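Local coordinates for protein yersinopine dehydrogenase (Yersinia pestis, PDB 6C4M) that catalyses the NADPH-dependent reductive condensation of pyruvate with an aminobutanoate-histidine intermediate, the last step in making the metallophore yersinopine, at residues Q428-L431 with Q432-Q435; Q353-A356 with L357-Y361; A301-A304 with D305-R309; T268-Q271 with A272-P276; Q347-P350 with L351-Q354. All blocks are in the same frame, centred on the assembly; numbering follows the deposited sequence.

Interaction 1: residues Q428-L431 with Q432-Q435; sequences QRLL and QRFQ
Q435 N donates to L431 O at 2.8 Å and 166°, the shortest of four i to i+4 backbone bonds, the other three lying on its N-terminal side. On the outer surface Q428 and Q432 lie side by side and point the same way. Their amide planes are turned 66° apart, and NE2 of Q428 stands 3.7 Å from NE2 of Q432, a van der Waals approach of two donors. CG of Q432 is anti to its carbonyl carbon (chi1 -72°), which brings it to 3.1 Å from Q428 O. The segments belong to an amphipathic helix, 425-445, whose L430, L431 and F434 are buried against helices 401-419, 267-274 and 294-313. R429 and R433 run alongside each other along its border, toward D299, where NH2 of R433 lies 4.0 Å from both CG and CD of R429 and near the plane of the R429 guanidinium, at its edge. The two cations share the carboxylate of D299, by a salt bridge from R429 and a weak, long ion pair from R433. R433 NH1 donates to L265 O and passes 3.7 Å from L430 CD2.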
loop_
_atom_site.group_PDB
_atom_site.type_symbol
_atom_site.label_atom_id
_atom_site.label_comp_id
_atom_site.label_asym_id
_atom_site.label_seq_id
_atom_site.Cartn_x
_atom_site.Cartn_y
_atom_site.Cartn_z
ATOM N N GLN A 428 -15.293 22.434 0.890
ATOM C CA GLN A 428 -15.106 23.593 1.749
ATOM C C GLN A 428 -13.930 23.380 2.703
ATOM O O GLN A 428 -13.088 24.273 2.874
ATOM C CB GLN A 428 -16.411 23.846 2.495
ATOM C CG GLN A 428 -16.461 25.005 3.434
ATOM C CD GLN A 428 -17.860 25.156 4.005
ATOM O OE1 GLN A 428 -18.857 24.956 3.297
ATOM N NE2 GLN A 428 -17.948 25.477 5.289
ATOM N N ARG A 429 -13.821 22.179 3.278
ATOM C CA ARG A 429 -12.721 21.886 4.184
ATOM C C ARG A 429 -11.391 21.957 3.456
ATOM O O ARG A 429 -10.433 22.573 3.955
ATOM C CB ARG A 429 -12.945 20.513 4.847
ATOM C CG ARG A 429 -11.679 19.814 5.373
ATOM C CD ARG A 429 -11.967 18.552 6.301
ATOM N NE ARG A 429 -12.339 17.346 5.550
ATOM C CZ ARG A 429 -13.592 16.942 5.298
ATOM N NH1 ARG A 429 -14.643 17.627 5.747
ATOM N NH2 ARG A 429 -13.800 15.829 4.594
ATOM N N LEU A 430 -11.344 21.398 2.242
ATOM C CA LEU A 430 -10.124 21.411 1.437
ATOM C C LEU A 430 -9.689 22.830 1.093
ATOM O O LEU A 430 -8.495 23.145 1.119
ATOM C CB LEU A 430 -10.338 20.618 0.155
ATOM C CG LEU A 430 -10.542 19.117 0.210
ATOM C CD1 LEU A 430 -10.911 18.501 -1.139
ATOM C CD2 LEU A 430 -9.264 18.480 0.740
ATOM N N LEU A 431 -10.625 23.693 0.708
ATOM C CA LEU A 431 -10.215 25.047 0.353
ATOM C C LEU A 431 -9.897 25.897 1.579
ATOM O O LEU A 431 -8.998 26.740 1.520
ATOM C CB LEU A 431 -11.296 25.707 -0.504
ATOM C CG LEU A 431 -11.339 25.202 -1.953
ATOM C CD1 LEU A 431 -12.499 25.825 -2.722
ATOM C CD2 LEU A 431 -10.026 25.459 -2.712
ATOM N N GLN A 432 -10.613 25.690 2.689
ATOM C CA GLN A 432 -10.258 26.358 3.935
ATOM C C GLN A 432 -8.836 26.026 4.333
ATOM O O GLN A 432 -8.080 26.900 4.766
ATOM C CB GLN A 432 -11.225 25.948 5.033
ATOM C CG GLN A 432 -12.599 26.521 4.891
ATOM C CD GLN A 432 -13.502 26.056 6.006
ATOM O OE1 GLN A 432 -13.190 25.079 6.692
ATOM N NE2 GLN A 432 -14.609 26.762 6.217
ATOM N N ARG A 433 -8.458 24.758 4.207
ATOM C CA ARG A 433 -7.126 24.334 4.610
ATOM C C ARG A 433 -6.076 24.970 3.713
ATOM O O ARG A 433 -5.070 25.502 4.194
ATOM C CB ARG A 433 -7.049 22.803 4.560
ATOM C CG ARG A 433 -5.763 22.192 5.063
ATOM C CD ARG A 433 -5.643 20.706 4.677
ATOM N NE ARG A 433 -6.661 19.834 5.282
ATOM C CZ ARG A 433 -7.171 18.762 4.681
ATOM N NH1 ARG A 433 -6.746 18.434 3.476
ATOM N NH2 ARG A 433 -8.091 18.000 5.282
ATOM N N PHE A 434 -6.307 24.934 2.389
ATOM C CA PHE A 434 -5.403 25.591 1.448
ATOM C C PHE A 434 -5.265 27.084 1.748
ATOM O O PHE A 434 -4.144 27.625 1.801
ATOM C CB PHE A 434 -5.904 25.428 -0.001
ATOM C CG PHE A 434 -5.145 26.282 -0.951
ATOM C CD1 PHE A 434 -3.882 25.891 -1.356
ATOM C CD2 PHE A 434 -5.648 27.513 -1.383
ATOM C CE1 PHE A 434 -3.146 26.666 -2.212
ATOM C CE2 PHE A 434 -4.913 28.305 -2.241
ATOM C CZ PHE A 434 -3.651 27.884 -2.648
ATOM N N GLN A 435 -6.397 27.779 1.881
ATOM C CA GLN A 435 -6.360 29.230 2.058
ATOM C C GLN A 435 -5.594 29.619 3.324
ATOM O O GLN A 435 -4.828 30.587 3.318
ATOM C CB GLN A 435 -7.787 29.787 2.098
ATOM C CG GLN A 435 -7.960 31.274 1.754
ATOM C CD GLN A 435 -7.248 31.720 0.477
ATOM O OE1 GLN A 435 -7.312 31.066 -0.566
ATOM N NE2 GLN A 435 -6.544 32.841 0.573
#

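Interaction 2: residues Q353-A356 with L357-Y361; sequences QQYA and LFVRY
The ring of Y355 is met by V359 CG2, which comes in obliquely and lies 3.4 Å from CE1 of Y355. The pair is a classic i, i+4 contact along helix 350-364, the helix that carries part of the homodimer interface. The ring of Y355 also meets Y355 of the second subunit, with the planes at about 25°, and W341 of its own chain edge-to-face. A second flat pair lies one turn on, where the Y361 ring presents its edge to L357 O and its CE2 lies in the plane of the R360 guanidinium, again at the edge.

Y355 holds CG anti to the backbone N (chi1 -175°) and its ring stands out from the helix; V359 CG2 reaches the CD1-CE1 side of it. This methyl also touches Y355 O at 3.3 Å, wedged between carbonyl and ring. Below them the backbone is regular: F358 N binds Q354 O at 2.8 Å and 170°, close to straight.

The other sides of the helix face its own subunit. L357 rests on I297 of helix 294-313 and on L325 of helix 321-329, while A356 packs on L322 and W341. R360 points its guanidinium outward and donates through NH2 to Y330 O. CG of L357, the branch carbon, lies 3.5 Å from Q353 O.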
loop_
_atom_site.group_PDB
_atom_site.type_symbol
_atom_site.label_atom_id
_atom_site.label_comp_id
_atom_site.label_asym_id
_atom_site.label_seq_id
_atom_site.Cartn_x
_atom_site.Cartn_y
_atom_site.Cartn_z
ATOM N N GLN A 353 -16.430 2.225 0.482
ATOM C CA GLN A 353 -15.904 3.065 -0.580
ATOM C C GLN A 353 -14.469 3.467 -0.293
ATOM O O GLN A 353 -13.590 3.381 -1.166
ATOM C CB GLN A 353 -16.775 4.327 -0.739
ATOM C CG GLN A 353 -18.113 4.113 -1.440
ATOM C CD GLN A 353 -18.751 5.460 -1.821
ATOM O OE1 GLN A 353 -18.290 6.527 -1.397
ATOM N NE2 GLN A 353 -19.786 5.411 -2.628
ATOM N N GLN A 354 -14.210 3.902 0.944
ATOM C CA GLN A 354 -12.882 4.365 1.279
ATOM C C GLN A 354 -11.875 3.232 1.215
ATOM O O GLN A 354 -10.796 3.382 0.627
ATOM C CB GLN A 354 -12.915 5.018 2.663
ATOM C CG GLN A 354 -13.585 6.429 2.627
ATOM C CD GLN A 354 -13.837 6.969 4.025
ATOM O OE1 GLN A 354 -13.041 6.759 4.920
ATOM N NE2 GLN A 354 -14.972 7.609 4.222
ATOM N N TYR A 355 -12.197 2.094 1.835
ATOM C CA TYR A 355 -11.303 0.939 1.775
ATOM C C TYR A 355 -10.970 0.625 0.320
ATOM O O TYR A 355 -9.792 0.506 -0.048
ATOM C CB TYR A 355 -11.955 -0.260 2.493
ATOM C CG TYR A 355 -11.129 -1.546 2.634
ATOM C CD1 TYR A 355 -9.758 -1.558 2.438
ATOM C CD2 TYR A 355 -11.745 -2.739 2.975
ATOM C CE1 TYR A 355 -9.038 -2.711 2.566
ATOM C CE2 TYR A 355 -11.029 -3.918 3.095
ATOM C CZ TYR A 355 -9.674 -3.897 2.893
ATOM O OH TYR A 355 -8.937 -5.047 3.054
ATOM N N ALA A 356 -11.998 0.587 -0.543
ATOM C CA ALA A 356 -11.762 0.274 -1.950
ATOM C C ALA A 356 -10.814 1.276 -2.591
ATOM O O ALA A 356 -9.899 0.882 -3.326
ATOM C CB ALA A 356 -13.080 0.211 -2.715
ATOM N N LEU A 357 -10.980 2.576 -2.284
ATOM C CA LEU A 357 -10.105 3.581 -2.867
ATOM C C LEU A 357 -8.691 3.502 -2.324
ATOM O O LEU A 357 -7.730 3.701 -3.088
ATOM C CB LEU A 357 -10.693 4.975 -2.645
ATOM C CG LEU A 357 -11.917 5.308 -3.504
ATOM C CD1 LEU A 357 -12.650 6.547 -2.931
ATOM C CD2 LEU A 357 -11.475 5.549 -4.961
ATOM N N PHE A 358 -8.532 3.242 -0.998
ATOM C CA PHE A 358 -7.194 3.056 -0.452
ATOM C C PHE A 358 -6.518 1.873 -1.116
ATOM O O PHE A 358 -5.341 1.946 -1.492
ATOM C CB PHE A 358 -7.221 2.888 1.086
ATOM C CG PHE A 358 -5.847 2.805 1.679
ATOM C CD1 PHE A 358 -5.167 1.607 1.699
ATOM C CD2 PHE A 358 -5.210 3.938 2.146
ATOM C CE1 PHE A 358 -3.880 1.529 2.207
ATOM C CE2 PHE A 358 -3.940 3.862 2.667
ATOM C CZ PHE A 358 -3.275 2.642 2.689
ATOM N N VAL A 359 -7.259 0.789 -1.328
ATOM C CA VAL A 359 -6.661 -0.369 -1.986
ATOM C C VAL A 359 -6.261 0.005 -3.404
ATOM O O VAL A 359 -5.144 -0.295 -3.860
ATOM C CB VAL A 359 -7.615 -1.585 -1.946
ATOM C CG1 VAL A 359 -7.047 -2.730 -2.757
ATOM C CG2 VAL A 359 -7.807 -2.078 -0.523
ATOM N N ARG A 360 -7.151 0.699 -4.111
ATOM C CA ARG A 360 -6.826 1.128 -5.464
ATOM C C ARG A 360 -5.512 1.907 -5.521
ATOM O O ARG A 360 -4.620 1.565 -6.302
ATOM C CB ARG A 360 -7.971 1.960 -6.025
ATOM C CG ARG A 360 -7.875 2.084 -7.504
ATOM C CD ARG A 360 -7.717 3.488 -7.893
ATOM N NE ARG A 360 -7.505 3.572 -9.322
ATOM C CZ ARG A 360 -6.993 4.615 -9.935
ATOM N NH1 ARG A 360 -6.667 5.711 -9.232
ATOM N NH2 ARG A 360 -6.824 4.550 -11.253
ATOM N N TYR A 361 -5.356 2.956 -4.686
ATOM C CA TYR A 361 -4.130 3.746 -4.756
ATOM C C TYR A 361 -2.904 2.985 -4.273
ATOM O O TYR A 361 -1.792 3.227 -4.761
ATOM C CB TYR A 361 -4.325 5.070 -4.019
ATOM C CG TYR A 361 -5.054 6.013 -4.931
ATOM C CD1 TYR A 361 -4.358 6.797 -5.839
ATOM C CD2 TYR A 361 -6.443 6.083 -4.932
ATOM C CE1 TYR A 361 -5.027 7.625 -6.740
ATOM C CE2 TYR A 361 -7.123 6.903 -5.829
ATOM C CZ TYR A 361 -6.416 7.671 -6.732
ATOM O OH TYR A 361 -7.111 8.510 -7.598
#

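Interaction 3: residues A301-A304 with D305-R309; sequences AGLA and DDYKR
Helix 294-313 is a long alpha-helix with one face against helices 401-419 and 425-445, and residues 301-309 form rather more than two turns of it, in which an i, i+4 leucine-tyrosine pair looks inward. L303 CD1 lies over one face of the Y307 ring in a CH-pi contact, 4.1 Å from the centroid and 23° off the ring normal, so the methyl sits toward the rim. CG of L303 meets CE2 of Y307 at 3.7 Å. The two side chains come together because L303 sends CG anti to its backbone N (chi1 180°), while Y307 turns its ring back along the helix (chi1 -71°). The ring is fixed from outside as well: its OH is hydrogen-bonded to N257 O, and Y258 stacks on it edge-to-face.

On another side of the helix G302 O receives the amide of D306 at 2.9 Å, and the carboxylate of D306 folds back over the same turn. This acid is buried, but both of its oxygens have partners. OD2 accepts from A427 N, and more weakly from T426 N, at the start of helix 425-445, where the partial positive charge of the helix end would tend to stabilise the carboxylate. OD1 holds R309 in a salt bridge, with R309 NH2 at 3.1 Å, near the guanidinium plane, on the anti lone pair of D306 OD1.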
loop_
_atom_site.group_PDB
_atom_site.type_symbol
_atom_site.label_atom_id
_atom_site.label_comp_id
_atom_site.label_asym_id
_atom_site.label_seq_id
_atom_site.Cartn_x
_atom_site.Cartn_y
_atom_site.Cartn_z
ATOM N N ALA A 301 -13.314 10.389 -1.254
ATOM C CA ALA A 301 -14.684 9.904 -1.308
ATOM C C ALA A 301 -15.684 11.019 -1.014
ATOM O O ALA A 301 -16.733 11.092 -1.654
ATOM C CB ALA A 301 -14.847 8.755 -0.320
ATOM N N GLY A 302 -15.405 11.861 -0.012
ATOM C CA GLY A 302 -16.335 12.930 0.335
ATOM C C GLY A 302 -16.480 13.978 -0.757
ATOM O O GLY A 302 -17.576 14.512 -0.989
ATOM N N LEU A 303 -15.376 14.322 -1.424
ATOM C CA LEU A 303 -15.469 15.277 -2.533
ATOM C C LEU A 303 -16.289 14.720 -3.703
ATOM O O LEU A 303 -17.077 15.450 -4.331
ATOM C CB LEU A 303 -14.055 15.674 -2.981
ATOM C CG LEU A 303 -13.934 16.669 -4.144
ATOM C CD1 LEU A 303 -14.579 17.980 -3.780
ATOM C CD2 LEU A 303 -12.486 16.870 -4.547
ATOM N N ALA A 304 -16.130 13.433 -4.014
ATOM C CA ALA A 304 -17.006 12.801 -4.998
ATOM C C ALA A 304 -18.474 12.904 -4.580
ATOM O O ALA A 304 -19.343 13.169 -5.417
ATOM C CB ALA A 304 -16.595 11.332 -5.194
ATOM N N ASP A 305 -18.775 12.672 -3.291
ATOM C CA ASP A 305 -20.143 12.886 -2.808
ATOM C C ASP A 305 -20.593 14.320 -3.073
ATOM O O ASP A 305 -21.758 14.556 -3.397
ATOM C CB ASP A 305 -20.258 12.619 -1.296
ATOM C CG ASP A 305 -20.149 11.177 -0.925
ATOM O OD1 ASP A 305 -20.585 10.308 -1.709
ATOM O OD2 ASP A 305 -19.668 10.931 0.205
ATOM N N ASP A 306 -19.699 15.293 -2.865
ATOM C CA ASP A 306 -20.051 16.699 -3.050
ATOM C C ASP A 306 -20.393 16.991 -4.520
ATOM O O ASP A 306 -21.373 17.688 -4.825
ATOM C CB ASP A 306 -18.897 17.593 -2.592
ATOM C CG ASP A 306 -18.709 17.624 -1.065
ATOM O OD1 ASP A 306 -19.495 16.996 -0.319
ATOM O OD2 ASP A 306 -17.763 18.310 -0.615
ATOM N N TYR A 307 -19.565 16.489 -5.444
ATOM C CA TYR A 307 -19.811 16.719 -6.859
ATOM C C TYR A 307 -21.112 16.060 -7.298
ATOM O O TYR A 307 -21.841 16.608 -8.120
ATOM C CB TYR A 307 -18.645 16.202 -7.695
ATOM C CG TYR A 307 -17.336 16.986 -7.609
ATOM C CD1 TYR A 307 -17.307 18.356 -7.402
ATOM C CD2 TYR A 307 -16.123 16.339 -7.778
ATOM C CE1 TYR A 307 -16.096 19.061 -7.358
ATOM C CE2 TYR A 307 -14.912 17.028 -7.736
ATOM C CZ TYR A 307 -14.894 18.378 -7.518
ATOM O OH TYR A 307 -13.657 19.036 -7.455
ATOM N N LYS A 308 -21.442 14.904 -6.736
ATOM C CA LYS A 308 -22.739 14.305 -7.028
ATOM C C LYS A 308 -23.871 15.242 -6.627
ATOM O O LYS A 308 -24.851 15.405 -7.375
ATOM C CB LYS A 308 -22.880 12.968 -6.319
ATOM C CG LYS A 308 -24.291 12.415 -6.243
ATOM C CD LYS A 308 -24.203 11.062 -5.510
ATOM C CE LYS A 308 -25.532 10.376 -5.405
ATOM N NZ LYS A 308 -26.524 11.241 -4.742
ATOM N N ARG A 309 -23.758 15.857 -5.445
ATOM C CA ARG A 309 -24.757 16.829 -5.005
ATOM C C ARG A 309 -24.871 17.982 -5.986
ATOM O O ARG A 309 -25.978 18.410 -6.325
ATOM C CB ARG A 309 -24.407 17.384 -3.623
ATOM C CG ARG A 309 -25.479 17.146 -2.568
ATOM C CD ARG A 309 -25.099 17.699 -1.152
ATOM N NE ARG A 309 -23.785 17.242 -0.674
ATOM C CZ ARG A 309 -23.526 16.016 -0.230
ATOM N NH1 ARG A 309 -24.489 15.105 -0.202
ATOM N NH2 ARG A 309 -22.297 15.692 0.178
#

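Interaction 4: residues T268-Q271 with A272-P276; sequences TTLQ and ALFYP
Around the last turn of the short helix 267-274, L270, L273 and F274 make up the buried side, crowded by neighbours, and Q271 with Y275 the exposed one. Helix 425-445 closes over the inner cluster through F434, A437, L438 and F441. Within the cluster the leucine contacts are themselves loose: L270 CD2 meets L273 CD2 at 4.2 Å and F274 CE2 at 4.4 Å. CD2 of F274 comes closer, 3.3 Å from L270 O, which the ring meets obliquely, and one face of that ring carries L273 CD2 above its rim.

The solvent side has fewer neighbours. CG of Q271 touches CD1 of Y275 at 3.8 Å, with the amide and ring planes 76° apart, and the amide end turns to Q278 OE1. The phenol ring lies against R444 as a cation-pi pair. Y275 is the first residue to leave helical angles, yet its N still reaches Q271 O at 2.9 Å, with the N-H bent to 135°. At the opposite end the bond from A272 N to T268 O is longer, and its donor stands well above the carbonyl plane. With CG of Y275 beside the backbone N (chi1 -72°), the ring edge comes back to the helix, and CD1 of Y275 sits 3.3 Å from Q271 O.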
loop_
_atom_site.group_PDB
_atom_site.type_symbol
_atom_site.label_atom_id
_atom_site.label_comp_id
_atom_site.label_asym_id
_atom_site.label_seq_id
_atom_site.Cartn_x
_atom_site.Cartn_y
_atom_site.Cartn_z
ATOM N N THR A 268 -0.071 17.369 4.711
ATOM C CA THR A 268 1.350 17.101 4.511
ATOM C C THR A 268 1.803 17.551 3.138
ATOM O O THR A 268 2.977 17.879 2.951
ATOM C CB THR A 268 1.666 15.619 4.717
ATOM O OG1 THR A 268 0.755 14.838 3.962
ATOM C CG2 THR A 268 1.528 15.232 6.181
ATOM N N THR A 269 0.888 17.610 2.175
ATOM C CA THR A 269 1.286 18.058 0.847
ATOM C C THR A 269 1.396 19.565 0.808
ATOM O O THR A 269 2.343 20.104 0.231
ATOM C CB THR A 269 0.299 17.582 -0.207
ATOM O OG1 THR A 269 0.297 16.166 -0.242
ATOM C CG2 THR A 269 0.716 18.072 -1.579
ATOM N N LEU A 270 0.453 20.255 1.445
ATOM C CA LEU A 270 0.552 21.709 1.566
ATOM C C LEU A 270 1.832 22.122 2.292
ATOM O O LEU A 270 2.455 23.133 1.949
ATOM C CB LEU A 270 -0.674 22.258 2.298
ATOM C CG LEU A 270 -2.023 22.070 1.607
ATOM C CD1 LEU A 270 -3.137 22.604 2.508
ATOM C CD2 LEU A 270 -2.050 22.786 0.320
ATOM N N GLN A 271 2.248 21.353 3.303
ATOM C CA GLN A 271 3.486 21.681 4.004
ATOM C C GLN A 271 4.699 21.551 3.087
ATOM O O GLN A 271 5.596 22.405 3.112
ATOM C CB GLN A 271 3.652 20.786 5.240
ATOM C CG GLN A 271 4.846 21.161 6.124
ATOM C CD GLN A 271 4.833 20.427 7.448
ATOM O OE1 GLN A 271 3.881 20.539 8.226
ATOM N NE2 GLN A 271 5.855 19.626 7.684
ATOM N N ALA A 272 4.749 20.485 2.272
ATOM C CA ALA A 272 5.838 20.343 1.306
ATOM C C ALA A 272 5.809 21.474 0.290
ATOM O O ALA A 272 6.851 21.974 -0.145
ATOM C CB ALA A 272 5.725 18.994 0.590
ATOM N N LEU A 273 4.616 21.881 -0.089
ATOM C CA LEU A 273 4.459 22.913 -1.103
ATOM C C LEU A 273 4.980 24.250 -0.599
ATOM O O LEU A 273 5.686 24.969 -1.318
ATOM C CB LEU A 273 2.986 23.012 -1.473
ATOM C CG LEU A 273 2.518 24.295 -2.144
ATOM C CD1 LEU A 273 3.136 24.351 -3.538
ATOM C CD2 LEU A 273 1.013 24.293 -2.201
ATOM N N PHE A 274 4.639 24.596 0.636
ATOM C CA PHE A 274 4.908 25.930 1.155
ATOM C C PHE A 274 6.198 26.041 1.963
ATOM O O PHE A 274 6.574 27.167 2.327
ATOM C CB PHE A 274 3.738 26.401 2.016
ATOM C CG PHE A 274 2.531 26.823 1.231
ATOM C CD1 PHE A 274 2.592 27.897 0.327
ATOM C CD2 PHE A 274 1.329 26.175 1.404
ATOM C CE1 PHE A 274 1.459 28.295 -0.402
ATOM C CE2 PHE A 274 0.205 26.554 0.694
ATOM C CZ PHE A 274 0.264 27.637 -0.217
ATOM N N TYR A 275 6.868 24.919 2.267
ATOM C CA TYR A 275 8.177 24.891 2.930
ATOM C C TYR A 275 9.155 24.235 1.963
ATOM O O TYR A 275 9.504 23.053 2.114
ATOM C CB TYR A 275 8.113 24.128 4.251
ATOM C CG TYR A 275 7.370 24.863 5.330
ATOM C CD1 TYR A 275 5.996 24.745 5.452
ATOM C CD2 TYR A 275 8.050 25.716 6.224
ATOM C CE1 TYR A 275 5.304 25.435 6.460
ATOM C CE2 TYR A 275 7.363 26.419 7.201
ATOM C CZ TYR A 275 6.001 26.262 7.326
ATOM O OH TYR A 275 5.306 26.939 8.292
ATOM N N PRO A 276 9.622 24.970 0.955
ATOM C CA PRO A 276 10.335 24.331 -0.161
ATOM C C PRO A 276 11.599 23.628 0.233
ATOM O O PRO A 276 12.171 22.924 -0.609
ATOM C CB PRO A 276 10.645 25.503 -1.095
ATOM C CG PRO A 276 10.636 26.689 -0.229
ATOM C CD PRO A 276 9.575 26.424 0.807
#

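Interaction 5: residues Q347-P350 with L351-Q354; sequences QLPP and LEQQ
E352 lies alongside P349 with its acid pointing the same way as the proline ring, and OE1 of E352 stands 3.5 Å from P349 CD. The side chain of L348 crosses that of E352 at about a right angle, its CD2 coming 3.9 Å from the same OE1, so one carboxylate oxygen rests on the carbons of two neighbours. E352 holds its CG anti to the backbone N (chi1 -167°) and is extended beyond it, which carries the acid outward to the side of the P349 ring. L348 CB further meets Q353 CG at 3.9 Å.

Backbone bonds anchor this first shell. P349 occupies the N-cap of helix 350-364, followed by P350 in the first turn, where a residue with no N-H to give costs no helical hydrogen bond. The oxygen of P349 accepts from Q353 N at 2.8 Å and 173°. A second, weak bond to P349 O comes from E352 N. P350 O takes Q354 N, and CG of Q354 passes 3.3 Å from that carbonyl oxygen.

Farther out, helix 339-344 sets the position of the acid: OE2 of E352 is held by a salt bridge to R340 and a hydrogen bond from W341 NE1, and L348 packs on the same two residues. Q353 NE2 donates to F345 O in the preceding loop. Across the dimer, L351 and E352 touch E352 and L351 of the second subunit, respectively.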
loop_
_atom_site.group_PDB
_atom_site.type_symbol
_atom_site.label_atom_id
_atom_site.label_comp_id
_atom_site.label_asym_id
_atom_site.label_seq_id
_atom_site.Cartn_x
_atom_site.Cartn_y
_atom_site.Cartn_z
ATOM N N GLN A 347 -23.192 2.367 -4.426
ATOM C CA GLN A 347 -24.052 1.885 -3.347
ATOM C C GLN A 347 -23.285 1.381 -2.131
ATOM O O GLN A 347 -23.920 0.971 -1.158
ATOM C CB GLN A 347 -24.972 0.765 -3.827
ATOM C CG GLN A 347 -26.038 1.214 -4.823
ATOM C CD GLN A 347 -25.445 1.554 -6.167
ATOM O OE1 GLN A 347 -25.417 2.720 -6.566
ATOM N NE2 GLN A 347 -24.954 0.541 -6.872
ATOM N N LEU A 348 -21.958 1.363 -2.164
ATOM C CA LEU A 348 -21.218 0.853 -1.026
ATOM C C LEU A 348 -21.304 1.880 0.093
ATOM O O LEU A 348 -21.401 3.069 -0.174
ATOM C CB LEU A 348 -19.748 0.623 -1.368
ATOM C CG LEU A 348 -19.441 -0.345 -2.499
ATOM C CD1 LEU A 348 -17.942 -0.390 -2.761
ATOM C CD2 LEU A 348 -19.976 -1.705 -2.146
ATOM N N PRO A 349 -21.259 1.440 1.353
ATOM C CA PRO A 349 -21.189 2.404 2.439
ATOM C C PRO A 349 -19.908 3.195 2.354
ATOM O O PRO A 349 -18.881 2.709 1.837
ATOM C CB PRO A 349 -21.222 1.517 3.693
ATOM C CG PRO A 349 -21.672 0.202 3.262
ATOM C CD PRO A 349 -21.215 0.062 1.841
ATOM N N PRO A 350 -19.898 4.415 2.893
ATOM C CA PRO A 350 -18.691 5.248 2.873
ATOM C C PRO A 350 -17.422 4.535 3.270
ATOM O O PRO A 350 -16.385 4.680 2.615
ATOM C CB PRO A 350 -19.011 6.346 3.900
ATOM C CG PRO A 350 -20.492 6.449 3.897
ATOM C CD PRO A 350 -21.006 5.059 3.625
ATOM N N LEU A 351 -17.471 3.773 4.355
ATOM C CA LEU A 351 -16.243 3.152 4.830
ATOM C C LEU A 351 -15.734 2.142 3.817
ATOM O O LEU A 351 -14.521 2.008 3.607
ATOM C CB LEU A 351 -16.469 2.498 6.196
ATOM C CG LEU A 351 -15.202 1.994 6.879
ATOM C CD1 LEU A 351 -14.157 3.105 7.023
ATOM C CD2 LEU A 351 -15.551 1.449 8.227
ATOM N N GLU A 352 -16.648 1.441 3.158
ATOM C CA GLU A 352 -16.236 0.461 2.156
ATOM C C GLU A 352 -15.761 1.137 0.881
ATOM O O GLU A 352 -14.810 0.670 0.238
ATOM C CB GLU A 352 -17.377 -0.497 1.828
ATOM C CG GLU A 352 -16.877 -1.710 1.039
ATOM C CD GLU A 352 -17.864 -2.862 1.008
ATOM O OE1 GLU A 352 -19.022 -2.699 1.461
ATOM O OE2 GLU A 352 -17.467 -3.929 0.514
ATOM N N GLN A 353 -16.430 2.225 0.482
ATOM C CA GLN A 353 -15.904 3.065 -0.580
ATOM C C GLN A 353 -14.469 3.467 -0.293
ATOM O O GLN A 353 -13.590 3.381 -1.166
ATOM C CB GLN A 353 -16.775 4.327 -0.739
ATOM C CG GLN A 353 -18.113 4.113 -1.440
ATOM C CD GLN A 353 -18.751 5.460 -1.821
ATOM O OE1 GLN A 353 -18.290 6.527 -1.397
ATOM N NE2 GLN A 353 -19.786 5.411 -2.628
ATOM N N GLN A 354 -14.210 3.902 0.944
ATOM C CA GLN A 354 -12.882 4.365 1.279
ATOM C C GLN A 354 -11.875 3.232 1.215
ATOM O O GLN A 354 -10.796 3.382 0.627
ATOM C CB GLN A 354 -12.915 5.018 2.663
ATOM C CG GLN A 354 -13.585 6.429 2.627
ATOM C CD GLN A 354 -13.837 6.969 4.025
ATOM O OE1 GLN A 354 -13.041 6.759 4.920
ATOM N NE2 GLN A 354 -14.972 7.609 4.222
#

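All five contacts are local, yet their surroundings differ. Interactions 2 and 4 are buried, though 4 has an exposed Q271-Y275 edge; 1, 3 and 5 are partly buried. Interactions 2 and 5 share Q353 and Q354 on helix 350-364 and both touch the second subunit. Interaction 1 touches interaction 3 through L430 and L303 and interaction 4 through F434 and F274, although 3 and 4 stay about 13 Å apart at their nearest atoms. A301 joins interaction 3 to the dimer-facing helix. The arginines of 1 share an outside acid, 3 combines leucine on tyrosine with a salt bridge, 2 is an apolar tyrosine-valine contact, 4 a leucine-phenylalanine cluster, and 5 relies on prolines and a paired acid.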